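Local coordinates for dipeptide transport protein DPPA (Bacillus subtilis, PDB 1HI9), which cleaves N-terminal residues from peptides that contain D-amino acids, as a zinc-dependent aminopeptidase whose ten subunits enclose a central chamber holding the active sites, at residues G14-D17 with D18-D22; E38-Y41 with C42-E45; A44-N48 with S49-E53; G90-D93 with T94-G97; E256-Q259 with A260-V263. One frame throughout, in Å; residues are numbered along the deposited sequence.

In the fold
Contacts 1 to 5 follow one another along the chain. Contact 1 lies in the loop between strand 2-7 and helix 28-48, close to the zinc site. Contacts 2 and 3 share Ala44 and Glu45, with centres about 9 Å apart. Together they cover the last turns of helix 28-48 and the exit toward strand 53-58. Contact 4 leads into strand 97-103 of the mixed sheet that also holds strands 2-7 and 53-58, its centre about 15 Å from that of contact 3. Contact 5, on helix 254-268, is closest to contact 4, with centres about 20 Å apart. Contacts 1 and 5 also touch other subunits, so both the zinc-site loop and this helix take part in the decamer.

Contact 1 (G14-D17 with D18-D22); sequences GLPD and DTFVD
Asp18 follows Asp17 into the turn, and Asp18 OD1 stays 4.4 Å from Asp17 OD2, a pair of like charges. Thr19 answers the Asp17 carboxylate twice. Its backbone N bonds to Asp17 OD2 at 2.9 Å, on the anti lone pair. Its OG1 bonds to the same oxygen at 2.5 Å, nearly in line with the C-O bond. Asp17 CG stands between its own N and carbonyl carbon (chi1 55°), which swings OD2 forward over the turn. Asp17 OD1 is held by Asn64 of a second subunit.

Phe20 N bonds to Asp17 O at 3.2 Å. The Phe20 ring takes Pro16 CD over one face, a CH-pi contact 4.0 Å from the centroid and displaced toward the rim. Asp17 OD2 lies at the ring edge, and Leu15 CD2 packs against Phe20 CD2 at 3.7 Å. Val21 CG1 meets Leu15 CD1 more loosely, while the backbone O of Val21 bonds to NE2 of the zinc ligand His60.

The bond from Thr19 N to Asp17 OD2 closes an Asx turn, and the bond from Phe20 N to Asp17 O closes a backbone turn over it, beside the zinc site.

Contact 2 (E38-Y41 with C42-E45); sequences EANY and CIAE
Asn40 O accepts the backbone N of Ala44 at 2.8 Å. This is an i to i+4 bond of an alpha helix, the second half of helix 28-48, which packs on the mixed sheet. Two similar bonds flank it. Ile43 N reaches Ala39 O at 2.9 Å, and Glu45 N reaches Tyr41 O at 3.1 Å.

The side chains close in on these carbonyls. Ala44 CB rests 3.3 Å from Asn40 O. Cys42 CB lies 3.6 Å from Ala39 O. The sulfur of Cys42 is turned beside its own N (chi1 -63°), and it faces Leu99 and Leu101 of strand 97-103. Ile43 packs on Met5 of strand 2-7, so Cys42 and Ile43 both face the sheet.

The polar ends look elsewhere. Glu38 OE1 bonds to Ser13 OG and forms a salt bridge with Arg190, which ties the helix to the loop after strand 2-7 and to helix 187-203. Asn40 ND2 bonds to Lys70 O, and Glu45 turns its carboxylate toward Ser49 at the end of the helix.

Ile43 places CG1 beside its own N (chi1 -62°) and carries CD1 on in an extended chain. The chain runs back over the preceding turn. CD1 comes 4.4 Å from Ala39 CB and, crossing at a slant, 4.0 Å from Asn40 OD1.

Contact 3 (A44-N48 with S49-E53); sequences AEAFN and SGCTE
Ser49 turns OG beside its own N (chi1 -76°), while Glu45 bends at chi2 (45°), and the two side chains meet at the end of the helix. Ser49 OG lies 2.8 Å from Glu45 OE2 and 3.1 Å from Glu45 O, two acceptors for one hydroxyl. Asn48 ND2 bonds to Glu45 OE2 as well, on the syn side and somewhat out of the carboxylate plane, so this carboxylate is held near the last turn.

A Schellman motif ends helix 28-48 here. Gly50, with positive phi, is its C' residue. Gly50 N bonds to Phe47 O at 3.0 Å, and Cys51 N reaches back to Ala46 O at 3.2 Å. Ser49 N also bonds to Ala46 O, from the other face of the carbonyl plane, so that one oxygen is gripped by two N-H groups.

Past the glycine the chain turns toward strand 53-58. Cys51 CB sits 3.2 Å from Ala46 O, and its SG touches Ala46 CB. Cys51 also packs on Leu3 of strand 2-7 and on Leu202 of helix 187-203. The Thr52 side chain bonds to the N-terminal Met1, and Phe47 packs on Val54.

The Phe47 ring faces the outgoing chain with its edge. Its CD2 lies 3.2 Å from Cys51 O, and its CE2 is 4.0 Å from Thr52 O, near the ring plane.

Contact 4 (G90-D93 with T94-G97); sequences GLDD and TFRG
Thr94 and Asp92 meet through one carboxylate oxygen. Thr94 OG1 bonds to Asp92 OD1 at 2.5 Å, on the syn side and 20° out of the carboxylate plane. Thr94 N bonds to the same oxygen at 2.8 Å, from above that plane. Both side chains put their polar branch between the backbone N and the carbonyl carbon: chi1 is 58° for Asp92 and 76° for Thr94. These torsions bring OD1 to the N-H of Thr94 and OG1 to the same oxygen. Thr94 CG2 is left next to the carboxylate of Asp93, 3.3 Å from Asp93 OD2.

The backbone makes a type I beta turn from Asp92 to Phe95. The bond from Asp92 OD1 to Thr94 N closes an Asx turn at its start. The loop then enters strand 97-103 of the mixed sheet, where Gly97 pairs with Tyr4.

Phe95 holds CG beside its own N, and its ring folds back along 90-92. CD1 lies 3.1 Å from Asp92 OD1, which stands at the ring edge. CE1 is 3.4 Å from Gly90 O. Lys2 meets two of the side chains: its NZ bonds to Thr94 OG1, and it forms a cation-pi contact with the Phe95 ring.

Contact 5 (E256-Q259 with A260-V263); sequences EAYQ and AMLV
Tyr258 and Met261 make the main apolar contact. Their side chains run alongside each other in the same direction. Met261 bends at chi2 (-84°) and chi3 (-65°) and lays CE over one ring face, 3.8 Å from the centroid and displaced toward the rim, as a CH-pi contact. The methyl is closest to Tyr258 CE1, at 3.6 Å. Leu262 adds CD1, 4.1 Å from Tyr258 CE2, at a slant to the ring.

The hydrogen bonds are those of an alpha helix, 254-268. Ala260 N bonds to Glu256 O at 2.9 Å, and Met261 N to Ala257 O at 3.1 Å. Leu262 N bonds to Tyr258 O, and Val263 N to Gln259 O at 3.0 Å.

Tyr258 OH bonds to Asn137 of helix 133-143, and Met261 packs on Leu136 there. Ala260 lies on Phe249 and Leu219 of the antiparallel sheet. Gln259 and Val263 touch Leu234 of a neighbouring subunit.

The Tyr258 side chain lies about 9 Å from a zinc ion. Met261 covers one face of the ring and Asn137 takes its hydroxyl, which probably limits how the ring can move.

Contact 1 (G14-D17 with D18-D22)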
loop_
_atom_site.group_PDB
_atom_site.type_symbol
_atom_site.label_atom_id
_atom_site.label_comp_id
_atom_site.label_asym_id
_atom_site.label_seq_id
_atom_site.Cartn_x
_atom_site.Cartn_y
_atom_site.Cartn_z
ATOM N N GLY A 14 -11.713 31.245 8.158
ATOM C CA GLY A 14 -11.950 30.457 6.965
ATOM C C GLY A 14 -11.826 28.949 7.115
ATOM O O GLY A 14 -12.344 28.207 6.282
ATOM N N LEU A 15 -11.154 28.483 8.162
ATOM C CA LEU A 15 -10.972 27.044 8.359
ATOM C C LEU A 15 -12.167 26.382 9.075
ATOM O O LEU A 15 -12.437 26.653 10.237
ATOM C CB LEU A 15 -9.672 26.793 9.138
ATOM C CG LEU A 15 -8.471 27.660 8.726
ATOM C CD1 LEU A 15 -7.203 27.143 9.403
ATOM C CD2 LEU A 15 -8.308 27.653 7.209
ATOM N N PRO A 16 -12.894 25.502 8.374
ATOM C CA PRO A 16 -14.056 24.815 8.944
ATOM C C PRO A 16 -13.805 23.477 9.617
ATOM O O PRO A 16 -14.491 23.128 10.578
ATOM C CB PRO A 16 -14.969 24.656 7.743
ATOM C CG PRO A 16 -13.982 24.346 6.659
ATOM C CD PRO A 16 -12.869 25.359 6.909
ATOM N N ASP A 17 -12.836 22.719 9.113
ATOM C CA ASP A 17 -12.563 21.392 9.667
ATOM C C ASP A 17 -11.085 21.024 9.704
ATOM O O ASP A 17 -10.237 21.808 9.301
ATOM C CB ASP A 17 -13.352 20.347 8.876
ATOM C CG ASP A 17 -13.074 20.416 7.385
ATOM O OD1 ASP A 17 -14.026 20.664 6.610
ATOM O OD2 ASP A 17 -11.902 20.216 6.988
ATOM N N ASP A 18 -10.785 19.818 10.163
ATOM C CA ASP A 18 -9.401 19.402 10.295
ATOM C C ASP A 18 -8.637 19.130 9.002
ATOM O O ASP A 18 -7.427 18.936 9.043
ATOM C CB ASP A 18 -9.302 18.196 11.237
ATOM C CG ASP A 18 -9.788 16.908 10.606
ATOM O OD1 ASP A 18 -10.490 16.950 9.585
ATOM O OD2 ASP A 18 -9.472 15.827 11.147
ATOM N N THR A 19 -9.315 19.119 7.858
ATOM C CA THR A 19 -8.605 18.904 6.610
ATOM C C THR A 19 -7.696 20.118 6.370
ATOM O O THR A 19 -6.781 20.057 5.559
ATOM C CB THR A 19 -9.555 18.760 5.401
ATOM O OG1 THR A 19 -10.205 20.010 5.141
ATOM C CG2 THR A 19 -10.618 17.690 5.677
ATOM N N PHE A 20 -7.959 21.218 7.077
ATOM C CA PHE A 20 -7.159 22.427 6.960
ATOM C C PHE A 20 -6.084 22.549 8.057
ATOM O O PHE A 20 -5.198 23.392 7.953
ATOM C CB PHE A 20 -8.044 23.684 7.030
ATOM C CG PHE A 20 -8.934 23.894 5.836
ATOM C CD1 PHE A 20 -10.093 23.150 5.679
ATOM C CD2 PHE A 20 -8.614 24.848 4.869
ATOM C CE1 PHE A 20 -10.924 23.343 4.588
ATOM C CE2 PHE A 20 -9.443 25.049 3.768
ATOM C CZ PHE A 20 -10.598 24.293 3.632
ATOM N N VAL A 21 -6.151 21.735 9.106
ATOM C CA VAL A 21 -5.171 21.848 10.191
ATOM C C VAL A 21 -4.330 20.603 10.432
ATOM O O VAL A 21 -3.371 20.639 11.189
ATOM C CB VAL A 21 -5.860 22.218 11.532
ATOM C CG1 VAL A 21 -6.824 23.369 11.314
ATOM C CG2 VAL A 21 -6.585 21.011 12.103
ATOM N N ASP A 22 -4.691 19.500 9.799
ATOM C CA ASP A 22 -3.953 18.255 9.973
ATOM C C ASP A 22 -2.894 18.199 8.869
ATOM O O ASP A 22 -3.246 18.098 7.697
ATOM C CB ASP A 22 -4.925 17.082 9.846
ATOM C CG ASP A 22 -4.309 15.761 10.235
ATOM O OD1 ASP A 22 -3.188 15.458 9.763
ATOM O OD2 ASP A 22 -4.963 15.019 11.004
#

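Contact 2 (E38-Y41 with C42-E45)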
loop_
_atom_site.group_PDB
_atom_site.type_symbol
_atom_site.label_atom_id
_atom_site.label_comp_id
_atom_site.label_asym_id
_atom_site.label_seq_id
_atom_site.Cartn_x
_atom_site.Cartn_y
_atom_site.Cartn_z
ATOM N N GLU A 38 -2.786 35.477 8.392
ATOM C CA GLU A 38 -3.609 35.977 9.486
ATOM C C GLU A 38 -2.709 36.588 10.551
ATOM O O GLU A 38 -2.986 37.666 11.060
ATOM C CB GLU A 38 -4.442 34.847 10.104
ATOM C CG GLU A 38 -5.249 35.285 11.326
ATOM C CD GLU A 38 -6.652 34.676 11.359
ATOM O OE1 GLU A 38 -7.358 34.730 10.334
ATOM O OE2 GLU A 38 -7.063 34.158 12.416
ATOM N N ALA A 39 -1.625 35.891 10.870
ATOM C CA ALA A 39 -0.683 36.377 11.860
ATOM C C ALA A 39 -0.022 37.678 11.395
ATOM O O ALA A 39 0.220 38.578 12.203
ATOM C CB ALA A 39 0.387 35.314 12.140
ATOM N N ASN A 40 0.274 37.774 10.099
ATOM C CA ASN A 40 0.906 38.975 9.574
ATOM C C ASN A 40 0.046 40.205 9.819
ATOM O O ASN A 40 0.571 41.272 10.135
ATOM C CB ASN A 40 1.217 38.839 8.079
ATOM C CG ASN A 40 2.409 37.927 7.808
ATOM O OD1 ASN A 40 3.312 37.790 8.638
ATOM N ND2 ASN A 40 2.422 37.315 6.632
ATOM N N TYR A 41 -1.270 40.067 9.697
ATOM C CA TYR A 41 -2.131 41.221 9.928
ATOM C C TYR A 41 -1.888 41.784 11.328
ATOM O O TYR A 41 -1.717 42.992 11.500
ATOM C CB TYR A 41 -3.605 40.852 9.765
ATOM C CG TYR A 41 -4.042 40.709 8.332
ATOM C CD1 TYR A 41 -4.387 39.468 7.816
ATOM C CD2 TYR A 41 -4.148 41.824 7.500
ATOM C CE1 TYR A 41 -4.836 39.331 6.513
ATOM C CE2 TYR A 41 -4.594 41.700 6.188
ATOM C CZ TYR A 41 -4.942 40.446 5.700
ATOM O OH TYR A 41 -5.412 40.299 4.413
ATOM N N CYS A 42 -1.848 40.904 12.325
ATOM C CA CYS A 42 -1.623 41.339 13.700
ATOM C C CYS A 42 -0.217 41.876 13.920
ATOM O O CYS A 42 -0.027 42.890 14.594
ATOM C CB CYS A 42 -1.895 40.192 14.673
ATOM S SG CYS A 42 -3.615 39.619 14.639
ATOM N N ILE A 43 0.769 41.194 13.359
ATOM C CA ILE A 43 2.146 41.628 13.489
ATOM C C ILE A 43 2.322 43.027 12.890
ATOM O O ILE A 43 2.904 43.906 13.520
ATOM C CB ILE A 43 3.096 40.648 12.776
ATOM C CG1 ILE A 43 2.986 39.264 13.423
ATOM C CG2 ILE A 43 4.536 41.143 12.868
ATOM C CD1 ILE A 43 3.680 38.154 12.638
ATOM N N ALA A 44 1.812 43.221 11.676
ATOM C CA ALA A 44 1.909 44.501 10.991
ATOM C C ALA A 44 1.301 45.598 11.836
ATOM O O ALA A 44 1.894 46.658 12.009
ATOM C CB ALA A 44 1.205 44.434 9.653
ATOM N N GLU A 45 0.115 45.347 12.374
ATOM C CA GLU A 45 -0.541 46.352 13.191
ATOM C C GLU A 45 0.154 46.525 14.529
ATOM O O GLU A 45 0.089 47.591 15.133
ATOM C CB GLU A 45 -2.013 45.997 13.402
ATOM C CG GLU A 45 -2.801 47.099 14.084
ATOM C CD GLU A 45 -2.497 48.468 13.492
ATOM O OE1 GLU A 45 -2.476 48.588 12.244
ATOM O OE2 GLU A 45 -2.287 49.420 14.273
#

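Contact 3 (A44-N48 with S49-E53)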
loop_
_atom_site.group_PDB
_atom_site.type_symbol
_atom_site.label_atom_id
_atom_site.label_comp_id
_atom_site.label_asym_id
_atom_site.label_seq_id
_atom_site.Cartn_x
_atom_site.Cartn_y
_atom_site.Cartn_z
ATOM N N ALA A 44 1.812 43.221 11.676
ATOM C CA ALA A 44 1.909 44.501 10.991
ATOM C C ALA A 44 1.301 45.598 11.836
ATOM O O ALA A 44 1.894 46.658 12.009
ATOM C CB ALA A 44 1.205 44.434 9.653
ATOM N N GLU A 45 0.115 45.347 12.374
ATOM C CA GLU A 45 -0.541 46.352 13.191
ATOM C C GLU A 45 0.154 46.525 14.529
ATOM O O GLU A 45 0.089 47.591 15.133
ATOM C CB GLU A 45 -2.013 45.997 13.402
ATOM C CG GLU A 45 -2.801 47.099 14.084
ATOM C CD GLU A 45 -2.497 48.468 13.492
ATOM O OE1 GLU A 45 -2.476 48.588 12.244
ATOM O OE2 GLU A 45 -2.287 49.420 14.273
ATOM N N ALA A 46 0.824 45.480 14.997
ATOM C CA ALA A 46 1.532 45.565 16.273
ATOM C C ALA A 46 2.645 46.594 16.157
ATOM O O ALA A 46 2.774 47.480 17.001
ATOM C CB ALA A 46 2.116 44.206 16.649
ATOM N N PHE A 47 3.457 46.453 15.113
ATOM C CA PHE A 47 4.559 47.371 14.865
ATOM C C PHE A 47 4.009 48.762 14.586
ATOM O O PHE A 47 4.519 49.754 15.107
ATOM C CB PHE A 47 5.388 46.899 13.670
ATOM C CG PHE A 47 6.257 45.712 13.966
ATOM C CD1 PHE A 47 6.177 44.564 13.190
ATOM C CD2 PHE A 47 7.173 45.752 15.006
ATOM C CE1 PHE A 47 6.997 43.472 13.447
ATOM C CE2 PHE A 47 7.995 44.664 15.268
ATOM C CZ PHE A 47 7.906 43.522 14.485
ATOM N N ASN A 48 2.963 48.827 13.770
ATOM C CA ASN A 48 2.349 50.097 13.425
ATOM C C ASN A 48 1.825 50.813 14.656
ATOM O O ASN A 48 1.645 52.027 14.633
ATOM C CB ASN A 48 1.197 49.884 12.441
ATOM C CG ASN A 48 0.512 51.181 12.064
ATOM O OD1 ASN A 48 1.152 52.115 11.574
ATOM N ND2 ASN A 48 -0.793 51.247 12.285
ATOM N N SER A 49 1.583 50.063 15.727
ATOM C CA SER A 49 1.063 50.650 16.954
ATOM C C SER A 49 2.130 50.949 17.998
ATOM O O SER A 49 1.811 51.200 19.162
ATOM C CB SER A 49 -0.015 49.751 17.570
ATOM O OG SER A 49 -1.236 49.849 16.856
ATOM N N GLY A 50 3.396 50.915 17.593
ATOM C CA GLY A 50 4.460 51.225 18.528
ATOM C C GLY A 50 5.356 50.088 18.971
ATOM O O GLY A 50 6.509 50.323 19.339
ATOM N N CYS A 51 4.848 48.860 18.950
ATOM C CA CYS A 51 5.655 47.717 19.371
ATOM C C CYS A 51 6.998 47.670 18.647
ATOM O O CYS A 51 7.081 47.870 17.433
ATOM C CB CYS A 51 4.887 46.407 19.143
ATOM S SG CYS A 51 3.408 46.232 20.187
ATOM N N THR A 52 8.052 47.412 19.412
ATOM C CA THR A 52 9.407 47.340 18.873
ATOM C C THR A 52 9.848 45.901 18.634
ATOM O O THR A 52 10.798 45.649 17.891
ATOM C CB THR A 52 10.408 47.992 19.837
ATOM O OG1 THR A 52 10.277 47.392 21.136
ATOM C CG2 THR A 52 10.150 49.494 19.933
ATOM N N GLU A 53 9.154 44.966 19.278
ATOM C CA GLU A 53 9.453 43.539 19.156
ATOM C C GLU A 53 8.182 42.702 19.186
ATOM O O GLU A 53 7.266 42.966 19.969
ATOM C CB GLU A 53 10.374 43.090 20.294
ATOM C CG GLU A 53 11.782 42.733 19.858
ATOM C CD GLU A 53 12.635 42.169 20.998
ATOM O OE1 GLU A 53 12.943 42.911 21.955
ATOM O OE2 GLU A 53 13.000 40.976 20.938
#

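Contact 4 (G90-D93 with T94-G97)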
loop_
_atom_site.group_PDB
_atom_site.type_symbol
_atom_site.label_atom_id
_atom_site.label_comp_id
_atom_site.label_asym_id
_atom_site.label_seq_id
_atom_site.Cartn_x
_atom_site.Cartn_y
_atom_site.Cartn_z
ATOM N N GLY A 90 8.803 30.929 25.379
ATOM C CA GLY A 90 9.369 32.227 25.059
ATOM C C GLY A 90 8.727 33.406 25.766
ATOM O O GLY A 90 9.207 34.533 25.665
ATOM N N LEU A 91 7.645 33.156 26.488
ATOM C CA LEU A 91 6.947 34.220 27.206
ATOM C C LEU A 91 7.543 34.428 28.608
ATOM O O LEU A 91 7.557 33.504 29.419
ATOM C CB LEU A 91 5.458 33.861 27.325
ATOM C CG LEU A 91 4.434 34.993 27.479
ATOM C CD1 LEU A 91 3.046 34.408 27.672
ATOM C CD2 LEU A 91 4.791 35.875 28.654
ATOM N N ASP A 92 8.045 35.632 28.880
ATOM C CA ASP A 92 8.608 35.961 30.190
ATOM C C ASP A 92 8.044 37.302 30.674
ATOM O O ASP A 92 7.166 37.873 30.028
ATOM C CB ASP A 92 10.140 36.024 30.139
ATOM C CG ASP A 92 10.650 37.035 29.135
ATOM O OD1 ASP A 92 9.945 38.043 28.893
ATOM O OD2 ASP A 92 11.761 36.836 28.596
ATOM N N ASP A 93 8.561 37.808 31.794
ATOM C CA ASP A 93 8.077 39.066 32.364
ATOM C C ASP A 93 8.543 40.330 31.647
ATOM O O ASP A 93 8.239 41.438 32.075
ATOM C CB ASP A 93 8.452 39.149 33.855
ATOM C CG ASP A 93 9.954 39.265 34.085
ATOM O OD1 ASP A 93 10.372 39.202 35.263
ATOM O OD2 ASP A 93 10.715 39.424 33.101
ATOM N N THR A 94 9.271 40.168 30.554
ATOM C CA THR A 94 9.761 41.323 29.814
ATOM C C THR A 94 8.794 41.746 28.708
ATOM O O THR A 94 9.089 42.658 27.942
ATOM C CB THR A 94 11.129 41.031 29.173
ATOM O OG1 THR A 94 10.947 40.199 28.020
ATOM C CG2 THR A 94 12.033 40.316 30.169
ATOM N N PHE A 95 7.649 41.077 28.617
ATOM C CA PHE A 95 6.669 41.414 27.601
ATOM C C PHE A 95 5.563 42.316 28.144
ATOM O O PHE A 95 5.097 42.149 29.277
ATOM C CB PHE A 95 6.057 40.143 26.988
ATOM C CG PHE A 95 6.982 39.414 26.055
ATOM C CD1 PHE A 95 7.948 38.538 26.552
ATOM C CD2 PHE A 95 6.920 39.634 24.683
ATOM C CE1 PHE A 95 8.842 37.891 25.695
ATOM C CE2 PHE A 95 7.809 38.994 23.815
ATOM C CZ PHE A 95 8.773 38.120 24.325
ATOM N N ARG A 96 5.163 43.279 27.319
ATOM C CA ARG A 96 4.126 44.240 27.665
ATOM C C ARG A 96 2.759 43.560 27.654
ATOM O O ARG A 96 1.869 43.920 28.423
ATOM C CB ARG A 96 4.157 45.406 26.660
ATOM C CG ARG A 96 3.047 46.474 26.785
ATOM C CD ARG A 96 3.169 47.427 27.990
ATOM N NE ARG A 96 2.476 46.915 29.147
ATOM C CZ ARG A 96 1.368 47.351 29.743
ATOM N NH1 ARG A 96 0.966 46.655 30.787
ATOM N NH2 ARG A 96 0.680 48.426 29.370
ATOM N N GLY A 97 2.598 42.568 26.786
ATOM C CA GLY A 97 1.329 41.877 26.706
ATOM C C GLY A 97 1.384 40.677 25.788
ATOM O O GLY A 97 2.367 40.465 25.070
#

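Contact 5 (E256-Q259 with A260-V263)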
loop_
_atom_site.group_PDB
_atom_site.type_symbol
_atom_site.label_atom_id
_atom_site.label_comp_id
_atom_site.label_asym_id
_atom_site.label_seq_id
_atom_site.Cartn_x
_atom_site.Cartn_y
_atom_site.Cartn_z
ATOM N N GLU A 256 5.137 24.638 37.001
ATOM C CA GLU A 256 5.225 23.198 37.188
ATOM C C GLU A 256 3.889 22.566 36.797
ATOM O O GLU A 256 3.834 21.451 36.259
ATOM C CB GLU A 256 5.550 22.847 38.644
ATOM C CG GLU A 256 6.164 21.465 38.798
ATOM C CD GLU A 256 6.158 20.954 40.233
ATOM O OE1 GLU A 256 7.024 20.105 40.564
ATOM O OE2 GLU A 256 5.286 21.383 41.025
ATOM N N ALA A 257 2.810 23.292 37.060
ATOM C CA ALA A 257 1.475 22.805 36.741
ATOM C C ALA A 257 1.332 22.671 35.229
ATOM O O ALA A 257 0.721 21.720 34.742
ATOM C CB ALA A 257 0.416 23.770 37.282
ATOM N N TYR A 258 1.914 23.614 34.496
ATOM C CA TYR A 258 1.825 23.585 33.047
ATOM C C TYR A 258 2.556 22.373 32.500
ATOM O O TYR A 258 2.015 21.613 31.693
ATOM C CB TYR A 258 2.409 24.865 32.439
ATOM C CG TYR A 258 2.032 25.053 30.986
ATOM C CD1 TYR A 258 0.772 25.515 30.626
ATOM C CD2 TYR A 258 2.922 24.725 29.973
ATOM C CE1 TYR A 258 0.402 25.646 29.287
ATOM C CE2 TYR A 258 2.567 24.851 28.633
ATOM C CZ TYR A 258 1.304 25.312 28.299
ATOM O OH TYR A 258 0.950 25.433 26.977
ATOM N N GLN A 259 3.789 22.182 32.948
ATOM C CA GLN A 259 4.565 21.036 32.490
ATOM C C GLN A 259 3.946 19.706 32.905
ATOM O O GLN A 259 4.051 18.719 32.178
ATOM C CB GLN A 259 6.003 21.147 32.974
ATOM C CG GLN A 259 6.767 22.211 32.206
ATOM C CD GLN A 259 8.265 22.131 32.425
ATOM O OE1 GLN A 259 9.051 22.614 31.603
ATOM N NE2 GLN A 259 8.671 21.528 33.537
ATOM N N ALA A 260 3.290 19.682 34.058
ATOM C CA ALA A 260 2.643 18.463 34.499
ATOM C C ALA A 260 1.539 18.161 33.488
ATOM O O ALA A 260 1.280 17.002 33.168
ATOM C CB ALA A 260 2.061 18.646 35.892
ATOM N N MET A 261 0.894 19.210 32.979
ATOM C CA MET A 261 -0.170 19.044 31.994
ATOM C C MET A 261 0.410 18.424 30.729
ATOM O O MET A 261 -0.159 17.490 30.173
ATOM C CB MET A 261 -0.821 20.400 31.683
ATOM C CG MET A 261 -1.885 20.377 30.588
ATOM S SD MET A 261 -1.173 20.498 28.928
ATOM C CE MET A 261 -0.479 22.142 29.030
ATOM N N LEU A 262 1.556 18.935 30.290
ATOM C CA LEU A 262 2.211 18.427 29.089
ATOM C C LEU A 262 2.508 16.941 29.186
ATOM O O LEU A 262 2.210 16.176 28.265
ATOM C CB LEU A 262 3.504 19.194 28.839
ATOM C CG LEU A 262 3.316 20.679 28.490
ATOM C CD1 LEU A 262 4.677 21.343 28.352
ATOM C CD2 LEU A 262 2.524 20.808 27.186
ATOM N N VAL A 263 3.103 16.530 30.298
ATOM C CA VAL A 263 3.434 15.129 30.518
ATOM C C VAL A 263 2.200 14.232 30.650
ATOM O O VAL A 263 2.120 13.197 29.990
ATOM C CB VAL A 263 4.314 14.971 31.772
ATOM C CG1 VAL A 263 4.559 13.497 32.060
ATOM C CG2 VAL A 263 5.637 15.686 31.546
#